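Local coordinates for protein enolase from the environmental genome shotgun sequencing of the Sargasso Sea (PDB 2QGY) that is of unknown function but, as a magnesium-bound member of the enolase superfamily, probably abstracts the proton alpha to a carboxylate of its substrate, at residues I334-D346 with L360-L372. Numbering follows the deposited sequence.
Sequences INFSKKFCELPFD and LGIVIHEDILSEL
The imidazole of H365 reaches across to the carboxylate of E342, its NE2 donating to OE1 at 2.8 Å. OE1 lies in the ring plane, whereas the donor stands 41° out of the carboxylate plane; the two flat groups are turned 48° apart. E342 is extended beyond CG, which brings its other oxygen, OE2, within 3.6 Å of V363 CG1. Next to this pair the backbones run antiparallel for a single bridge at the non-hydrogen-bonded pair C341 and I364: H365 N donates to F340 O at 2.9 Å, and E342 N to V363 O at 3.0 Å. A water bridges V363 N and G361 O, its approach to E342 O being doubtfully short.

The apolar half centres on F340. With CG set between the backbone N and the carbonyl carbon (chi1 63°), its ring is sandwiched, S337 O over one face and L369 CD1 over the other, the latter a CH-pi contact 4.0 Å from the centroid. I364 CG1 borders the ring edge, and L372 CD1 meets F340 CD2 at 3.7 Å and also touches CZ of F336. L369 also touches W19, while I364 packs on W50. The contact thus ties the loop after helix 334-338 to the chain running through helix 366-371 into strand 373-379, an edge strand of the N-terminal sheet, within the two-domain architecture of the mandelate racemase/muconate lactonizing enzyme fold.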
ATOM      1  N   ILE A 334       9.121   1.098 -26.735  1.00 17.80           N
ATOM      2  CA  ILE A 334       8.917   2.292 -27.556  1.00 18.93           C
ATOM      3  C   ILE A 334       8.030   2.029 -28.785  1.00 19.46           C
ATOM      4  O   ILE A 334       7.037   2.719 -28.981  1.00 19.29           O
ATOM      5  CB  ILE A 334      10.237   2.950 -27.984  1.00 19.61           C
ATOM      6  CG1 ILE A 334      11.020   3.469 -26.751  1.00 19.11           C
ATOM      7  CG2 ILE A 334       9.964   4.068 -28.985  1.00 19.13           C
ATOM      8  CD1 ILE A 334      10.519   4.817 -26.186  1.00 25.57           C
ATOM      9  N   ASN A 335       8.379   1.052 -29.613  1.00 20.39           N
ATOM     10  CA  ASN A 335       7.559   0.852 -30.817  1.00 21.46           C
ATOM     11  C   ASN A 335       6.220   0.214 -30.482  1.00 20.96           C
ATOM     12  O   ASN A 335       5.219   0.479 -31.160  1.00 20.55           O
ATOM     13  CB  ASN A 335       8.291   0.043 -31.870  1.00 22.23           C
ATOM     14  CG  ASN A 335       9.497   0.775 -32.421  1.00 27.35           C
ATOM     15  OD1 ASN A 335       9.483   1.998 -32.611  1.00 29.54           O
ATOM     16  ND2 ASN A 335      10.552   0.028 -32.688  1.00 30.92           N
ATOM     17  N   PHE A 336       6.174  -0.591 -29.416  1.00 19.66           N
ATOM     18  CA  PHE A 336       4.880  -1.042 -28.945  1.00 19.81           C
ATOM     19  C   PHE A 336       3.950   0.152 -28.660  1.00 18.98           C
ATOM     20  O   PHE A 336       2.774   0.156 -29.039  1.00 19.13           O
ATOM     21  CB  PHE A 336       4.961  -1.897 -27.683  1.00 19.40           C
ATOM     22  CG  PHE A 336       3.612  -2.307 -27.200  1.00 20.05           C
ATOM     23  CD1 PHE A 336       2.921  -3.325 -27.859  1.00 21.64           C
ATOM     24  CD2 PHE A 336       2.993  -1.641 -26.142  1.00 21.74           C
ATOM     25  CE1 PHE A 336       1.673  -3.685 -27.463  1.00 19.61           C
ATOM     26  CE2 PHE A 336       1.724  -1.996 -25.738  1.00 19.97           C
ATOM     27  CZ  PHE A 336       1.052  -3.020 -26.401  1.00 20.72           C
ATOM     28  N   SER A 337       4.467   1.129 -27.924  1.00 19.05           N
ATOM     29  CA  SER A 337       3.672   2.284 -27.518  1.00 18.79           C
ATOM     30  C   SER A 337       3.317   3.114 -28.754  1.00 19.51           C
ATOM     31  O   SER A 337       2.239   3.724 -28.830  1.00 17.96           O
ATOM     32  CB  SER A 337       4.442   3.127 -26.509  1.00 19.47           C
ATOM     33  OG  SER A 337       4.732   2.380 -25.336  1.00 16.21           O
ATOM     34  N   LYS A 338       4.237   3.136 -29.724  1.00 19.53           N
ATOM     35  CA  LYS A 338       3.983   3.848 -30.979  1.00 20.80           C
ATOM     36  C   LYS A 338       2.795   3.290 -31.766  1.00 21.14           C
ATOM     37  O   LYS A 338       2.221   3.988 -32.612  1.00 22.30           O
ATOM     38  CB  LYS A 338       5.234   3.862 -31.835  1.00 20.66           C
ATOM     39  CG  LYS A 338       6.292   4.844 -31.316  1.00 20.10           C
ATOM     40  CD  LYS A 338       7.452   4.932 -32.266  1.00 23.96           C
ATOM     41  CE  LYS A 338       8.342   6.101 -31.898  1.00 29.60           C
ATOM     42  NZ  LYS A 338       9.604   6.030 -32.697  1.00 34.69           N
ATOM     43  N   LYS A 339       2.430   2.045 -31.500  1.00 21.48           N
ATOM     44  CA  LYS A 339       1.250   1.446 -32.155  1.00 21.68           C
ATOM     45  C   LYS A 339      -0.014   2.260 -31.909  1.00 22.23           C
ATOM     46  O   LYS A 339      -0.880   2.361 -32.790  1.00 22.61           O
ATOM     47  CB  LYS A 339       1.020   0.006 -31.705  1.00 22.14           C
ATOM     48  CG  LYS A 339       2.055  -1.006 -32.157  1.00 23.18           C
ATOM     49  CD  LYS A 339       1.748  -2.350 -31.494  1.00 26.63           C
ATOM     50  CE  LYS A 339       2.739  -3.429 -31.929  1.00 32.24           C
ATOM     51  NZ  LYS A 339       2.508  -3.823 -33.337  1.00 34.21           N
ATOM     52  N   PHE A 340      -0.147   2.830 -30.712  1.00 20.73           N
ATOM     53  CA  PHE A 340      -1.373   3.552 -30.383  1.00 20.23           C
ATOM     54  C   PHE A 340      -1.142   5.030 -30.034  1.00 20.18           C
ATOM     55  O   PHE A 340      -2.092   5.767 -29.874  1.00 20.99           O
ATOM     56  CB  PHE A 340      -2.135   2.826 -29.254  1.00 20.08           C
ATOM     57  CG  PHE A 340      -1.361   2.772 -27.952  1.00 18.49           C
ATOM     58  CD1 PHE A 340      -1.439   3.824 -27.040  1.00 20.31           C
ATOM     59  CD2 PHE A 340      -0.553   1.682 -27.667  1.00 18.01           C
ATOM     60  CE1 PHE A 340      -0.715   3.770 -25.844  1.00 18.61           C
ATOM     61  CE2 PHE A 340       0.172   1.611 -26.473  1.00 19.81           C
ATOM     62  CZ  PHE A 340       0.086   2.666 -25.565  1.00 18.14           C
ATOM     63  N   CYS A 341       0.113   5.460 -29.905  1.00 21.15           N
ATOM     64  CA  CYS A 341       0.383   6.845 -29.484  1.00 21.37           C
ATOM     65  C   CYS A 341       1.413   7.473 -30.412  1.00 22.12           C
ATOM     66  O   CYS A 341       2.442   6.871 -30.673  1.00 20.78           O
ATOM     67  CB  CYS A 341       0.917   6.891 -28.033  1.00 21.08           C
ATOM     68  SG  CYS A 341       1.275   8.560 -27.374  1.00 23.23           S
ATOM     69  N   GLU A 342       1.123   8.678 -30.900  1.00 22.44           N
ATOM     70  CA  GLU A 342       2.137   9.478 -31.600  1.00 24.12           C
ATOM     71  C   GLU A 342       2.955  10.155 -30.512  1.00 22.09           C
ATOM     72  O   GLU A 342       2.590  11.213 -29.996  1.00 22.33           O
ATOM     73  CB  GLU A 342       1.469  10.477 -32.567  1.00 23.64           C
ATOM     74  CG  GLU A 342       0.740   9.770 -33.717  1.00 27.36           C
ATOM     75  CD  GLU A 342      -0.190  10.668 -34.571  1.00 28.70           C
ATOM     76  OE1 GLU A 342      -1.024  10.081 -35.298  1.00 32.20           O
ATOM     77  OE2 GLU A 342      -0.120  11.932 -34.523  1.00 33.42           O
ATOM     78  N   LEU A 343       4.041   9.503 -30.112  1.00 21.44           N
ATOM     79  CA  LEU A 343       4.739   9.882 -28.873  1.00 21.17           C
ATOM     80  C   LEU A 343       5.141  11.346 -28.835  1.00 21.53           C
ATOM     81  O   LEU A 343       5.615  11.880 -29.841  1.00 21.49           O
ATOM     82  CB  LEU A 343       5.981   9.015 -28.651  1.00 20.42           C
ATOM     83  CG  LEU A 343       5.781   7.504 -28.612  1.00 20.12           C
ATOM     84  CD1 LEU A 343       7.111   6.824 -28.286  1.00 19.37           C
ATOM     85  CD2 LEU A 343       4.712   7.104 -27.607  1.00 21.64           C
ATOM     86  N   PRO A 344       4.950  12.009 -27.672  1.00 21.61           N
ATOM     87  CA  PRO A 344       5.222  13.454 -27.594  1.00 22.42           C
ATOM     88  C   PRO A 344       6.695  13.804 -27.307  1.00 23.81           C
ATOM     89  O   PRO A 344       7.002  14.903 -26.826  1.00 25.80           O
ATOM     90  CB  PRO A 344       4.324  13.887 -26.436  1.00 22.61           C
ATOM     91  CG  PRO A 344       4.335  12.738 -25.517  1.00 21.29           C
ATOM     92  CD  PRO A 344       4.453  11.481 -26.384  1.00 21.48           C
ATOM     93  N   PHE A 345       7.599  12.881 -27.598  1.00 23.74           N
ATOM     94  CA  PHE A 345       9.017  13.125 -27.440  1.00 23.73           C
ATOM     95  C   PHE A 345       9.767  12.304 -28.477  1.00 24.37           C
ATOM     96  O   PHE A 345       9.234  11.322 -29.005  1.00 24.95           O
ATOM     97  CB  PHE A 345       9.457  12.741 -26.008  1.00 23.26           C
ATOM     98  CG  PHE A 345       9.142  11.314 -25.646  1.00 22.87           C
ATOM     99  CD1 PHE A 345      10.051  10.291 -25.913  1.00 21.59           C
ATOM    100  CD2 PHE A 345       7.928  10.986 -25.029  1.00 20.84           C
ATOM    101  CE1 PHE A 345       9.743   8.934 -25.590  1.00 22.73           C
ATOM    102  CE2 PHE A 345       7.627   9.649 -24.699  1.00 21.67           C
ATOM    103  CZ  PHE A 345       8.540   8.626 -24.984  1.00 20.85           C
ATOM    104  N   ASP A 346      11.006  12.714 -28.755  1.00 24.97           N
ATOM    105  CA  ASP A 346      11.931  11.978 -29.597  1.00 25.94           C
ATOM    106  C   ASP A 346      13.165  11.654 -28.776  1.00 25.00           C
ATOM    107  O   ASP A 346      13.716  12.546 -28.125  1.00 25.21           O
ATOM    108  CB  ASP A 346      12.340  12.865 -30.769  1.00 27.06           C
ATOM    109  CG  ASP A 346      11.234  13.023 -31.778  1.00 32.09           C
ATOM    110  OD1 ASP A 346      10.953  12.024 -32.467  1.00 37.35           O
ATOM    111  OD2 ASP A 346      10.656  14.134 -31.874  1.00 36.52           O
ATOM    112  N   LEU A 360       0.426  17.138 -21.601  1.00 19.81           N
ATOM    113  CA  LEU A 360       1.369  16.058 -21.869  1.00 18.35           C
ATOM    114  C   LEU A 360       1.555  15.778 -23.346  1.00 18.77           C
ATOM    115  O   LEU A 360       2.332  14.891 -23.729  1.00 18.99           O
ATOM    116  CB  LEU A 360       0.866  14.753 -21.225  1.00 19.44           C
ATOM    117  CG  LEU A 360       0.635  14.801 -19.721  1.00 18.11           C
ATOM    118  CD1 LEU A 360      -0.153  13.515 -19.318  1.00 19.55           C
ATOM    119  CD2 LEU A 360       1.996  14.882 -19.018  1.00 19.78           C
ATOM    120  N   GLY A 361       0.801  16.476 -24.186  1.00 18.69           N
ATOM    121  CA  GLY A 361       1.003  16.327 -25.630  1.00 19.23           C
ATOM    122  C   GLY A 361       0.578  14.969 -26.164  1.00 20.01           C
ATOM    123  O   GLY A 361       1.083  14.523 -27.199  1.00 21.48           O
ATOM    124  N   ILE A 362      -0.362  14.320 -25.486  1.00 20.63           N
ATOM    125  CA  ILE A 362      -0.771  12.953 -25.848  1.00 20.90           C
ATOM    126  C   ILE A 362      -1.710  12.966 -27.070  1.00 21.87           C
ATOM    127  O   ILE A 362      -2.722  13.674 -27.093  1.00 22.21           O
ATOM    128  CB  ILE A 362      -1.391  12.199 -24.642  1.00 20.95           C
ATOM    129  CG1 ILE A 362      -0.344  12.055 -23.521  1.00 20.25           C
ATOM    130  CG2 ILE A 362      -1.996  10.849 -25.059  1.00 20.49           C
ATOM    131  CD1 ILE A 362       0.840  11.218 -23.882  1.00 18.69           C
ATOM    132  N   VAL A 363      -1.354  12.162 -28.057  1.00 21.68           N
ATOM    133  CA  VAL A 363      -2.196  11.900 -29.210  1.00 23.24           C
ATOM    134  C   VAL A 363      -2.327  10.393 -29.300  1.00 22.06           C
ATOM    135  O   VAL A 363      -1.385   9.713 -29.692  1.00 22.21           O
ATOM    136  CB  VAL A 363      -1.544  12.444 -30.513  1.00 23.02           C
ATOM    137  CG1 VAL A 363      -2.392  12.090 -31.761  1.00 25.78           C
ATOM    138  CG2 VAL A 363      -1.338  13.967 -30.447  1.00 24.18           C
ATOM    139  N   ILE A 364      -3.487   9.868 -28.915  1.00 22.47           N
ATOM    140  CA  ILE A 364      -3.692   8.411 -28.885  1.00 21.61           C
ATOM    141  C   ILE A 364      -4.835   8.020 -29.815  1.00 22.68           C
ATOM    142  O   ILE A 364      -5.878   8.676 -29.835  1.00 21.67           O
ATOM    143  CB  ILE A 364      -3.936   7.896 -27.442  1.00 21.66           C
ATOM    144  CG1 ILE A 364      -2.592   7.714 -26.709  1.00 22.11           C
ATOM    145  CG2 ILE A 364      -4.664   6.554 -27.404  1.00 21.24           C
ATOM    146  CD1 ILE A 364      -2.812   7.456 -25.226  1.00 24.36           C
ATOM    147  N   HIS A 365      -4.609   6.947 -30.570  1.00 22.53           N
ATOM    148  CA  HIS A 365      -5.606   6.366 -31.439  1.00 24.63           C
ATOM    149  C   HIS A 365      -6.372   5.337 -30.626  1.00 24.08           C
ATOM    150  O   HIS A 365      -5.920   4.204 -30.432  1.00 23.44           O
ATOM    151  CB  HIS A 365      -4.930   5.731 -32.642  1.00 24.92           C
ATOM    152  CG  HIS A 365      -4.247   6.715 -33.537  1.00 29.65           C
ATOM    153  ND1 HIS A 365      -4.737   7.045 -34.785  1.00 33.38           N
ATOM    154  CD2 HIS A 365      -3.119   7.448 -33.369  1.00 34.19           C
ATOM    155  CE1 HIS A 365      -3.937   7.934 -35.347  1.00 36.92           C
ATOM    156  NE2 HIS A 365      -2.949   8.199 -34.508  1.00 35.80           N
ATOM    157  N   GLU A 366      -7.529   5.754 -30.123  1.00 23.88           N
ATOM    158  CA  GLU A 366      -8.247   4.969 -29.123  1.00 24.02           C
ATOM    159  C   GLU A 366      -8.732   3.629 -29.655  1.00 24.52           C
ATOM    160  O   GLU A 366      -8.858   2.676 -28.895  1.00 25.05           O
ATOM    161  CB  GLU A 366      -9.421   5.755 -28.556  1.00 23.82           C
ATOM    162  CG  GLU A 366      -8.981   6.906 -27.695  1.00 24.24           C
ATOM    163  CD  GLU A 366     -10.109   7.809 -27.241  1.00 25.56           C
ATOM    164  OE1 GLU A 366     -11.224   7.322 -26.940  1.00 29.05           O
ATOM    165  OE2 GLU A 366      -9.852   9.018 -27.166  1.00 25.59           O
ATOM    166  N   ASP A 367      -9.005   3.549 -30.953  1.00 25.18           N
ATOM    167  CA  ASP A 367      -9.477   2.269 -31.494  1.00 26.09           C
ATOM    168  C   ASP A 367      -8.360   1.237 -31.484  1.00 24.30           C
ATOM    169  O   ASP A 367      -8.611   0.068 -31.189  1.00 24.67           O
ATOM    170  CB  ASP A 367     -10.179   2.429 -32.852  1.00 27.04           C
ATOM    171  CG  ASP A 367     -11.563   3.107 -32.728  1.00 32.64           C
ATOM    172  OD1 ASP A 367     -12.124   3.205 -31.593  1.00 35.11           O
ATOM    173  OD2 ASP A 367     -12.100   3.538 -33.784  1.00 38.80           O
ATOM    174  N   ILE A 368      -7.124   1.681 -31.718  1.00 23.54           N
ATOM    175  CA  ILE A 368      -5.961   0.790 -31.624  1.00 22.85           C
ATOM    176  C   ILE A 368      -5.681   0.381 -30.169  1.00 21.90           C
ATOM    177  O   ILE A 368      -5.430  -0.797 -29.873  1.00 20.79           O
ATOM    178  CB  ILE A 368      -4.686   1.375 -32.306  1.00 22.84           C
ATOM    179  CG1 ILE A 368      -4.976   1.615 -33.796  1.00 24.44           C
ATOM    180  CG2 ILE A 368      -3.489   0.412 -32.104  1.00 22.72           C
ATOM    181  CD1 ILE A 368      -3.839   2.180 -34.624  1.00 25.99           C
ATOM    182  N   LEU A 369      -5.734   1.359 -29.270  1.00 20.66           N
ATOM    183  CA  LEU A 369      -5.588   1.082 -27.844  1.00 20.26           C
ATOM    184  C   LEU A 369      -6.634   0.079 -27.368  1.00 19.95           C
ATOM    185  O   LEU A 369      -6.304  -0.887 -26.671  1.00 19.21           O
ATOM    186  CB  LEU A 369      -5.616   2.370 -27.022  1.00 19.60           C
ATOM    187  CG  LEU A 369      -5.392   2.212 -25.512  1.00 20.07           C
ATOM    188  CD1 LEU A 369      -4.080   1.459 -25.219  1.00 16.54           C
ATOM    189  CD2 LEU A 369      -5.376   3.605 -24.880  1.00 18.97           C
ATOM    190  N   SER A 370      -7.883   0.260 -27.799  1.00 20.47           N
ATOM    191  CA  SER A 370      -8.926  -0.708 -27.467  1.00 21.47           C
ATOM    192  C   SER A 370      -8.591  -2.104 -27.993  1.00 21.30           C
ATOM    193  O   SER A 370      -8.833  -3.097 -27.299  1.00 20.89           O
ATOM    194  CB  SER A 370     -10.302  -0.256 -28.018  1.00 21.91           C
ATOM    195  OG  SER A 370     -10.755   0.949 -27.402  1.00 24.97           O
ATOM    196  N   GLU A 371      -8.055  -2.186 -29.214  1.00 22.17           N
ATOM    197  CA  GLU A 371      -7.805  -3.478 -29.844  1.00 23.76           C
ATOM    198  C   GLU A 371      -6.767  -4.230 -29.037  1.00 22.25           C
ATOM    199  O   GLU A 371      -6.806  -5.450 -28.947  1.00 22.76           O
ATOM    200  CB  GLU A 371      -7.279  -3.280 -31.259  1.00 23.80           C
ATOM    201  CG  GLU A 371      -7.209  -4.545 -32.111  1.00 29.06           C
ATOM    202  CD  GLU A 371      -6.825  -4.233 -33.571  1.00 30.05           C
ATOM    203  OE1 GLU A 371      -6.786  -3.019 -33.954  1.00 37.51           O
ATOM    204  OE2 GLU A 371      -6.558  -5.208 -34.324  1.00 38.47           O
ATOM    205  N   LEU A 372      -5.847  -3.468 -28.455  1.00 21.08           N
ATOM    206  CA  LEU A 372      -4.738  -4.009 -27.670  1.00 21.07           C
ATOM    207  C   LEU A 372      -5.129  -4.304 -26.227  1.00 20.73           C
ATOM    208  O   LEU A 372      -4.290  -4.784 -25.456  1.00 22.00           O
ATOM    209  CB  LEU A 372      -3.583  -2.999 -27.685  1.00 19.86           C
ATOM    210  CG  LEU A 372      -2.898  -2.721 -29.023  1.00 20.39           C
ATOM    211  CD1 LEU A 372      -1.941  -1.539 -28.899  1.00 18.82           C
ATOM    212  CD2 LEU A 372      -2.150  -3.962 -29.545  1.00 20.84           C
TER
HETATM  213  O   HOH W   1       1.283  11.804 -27.942  1.00 29.91           O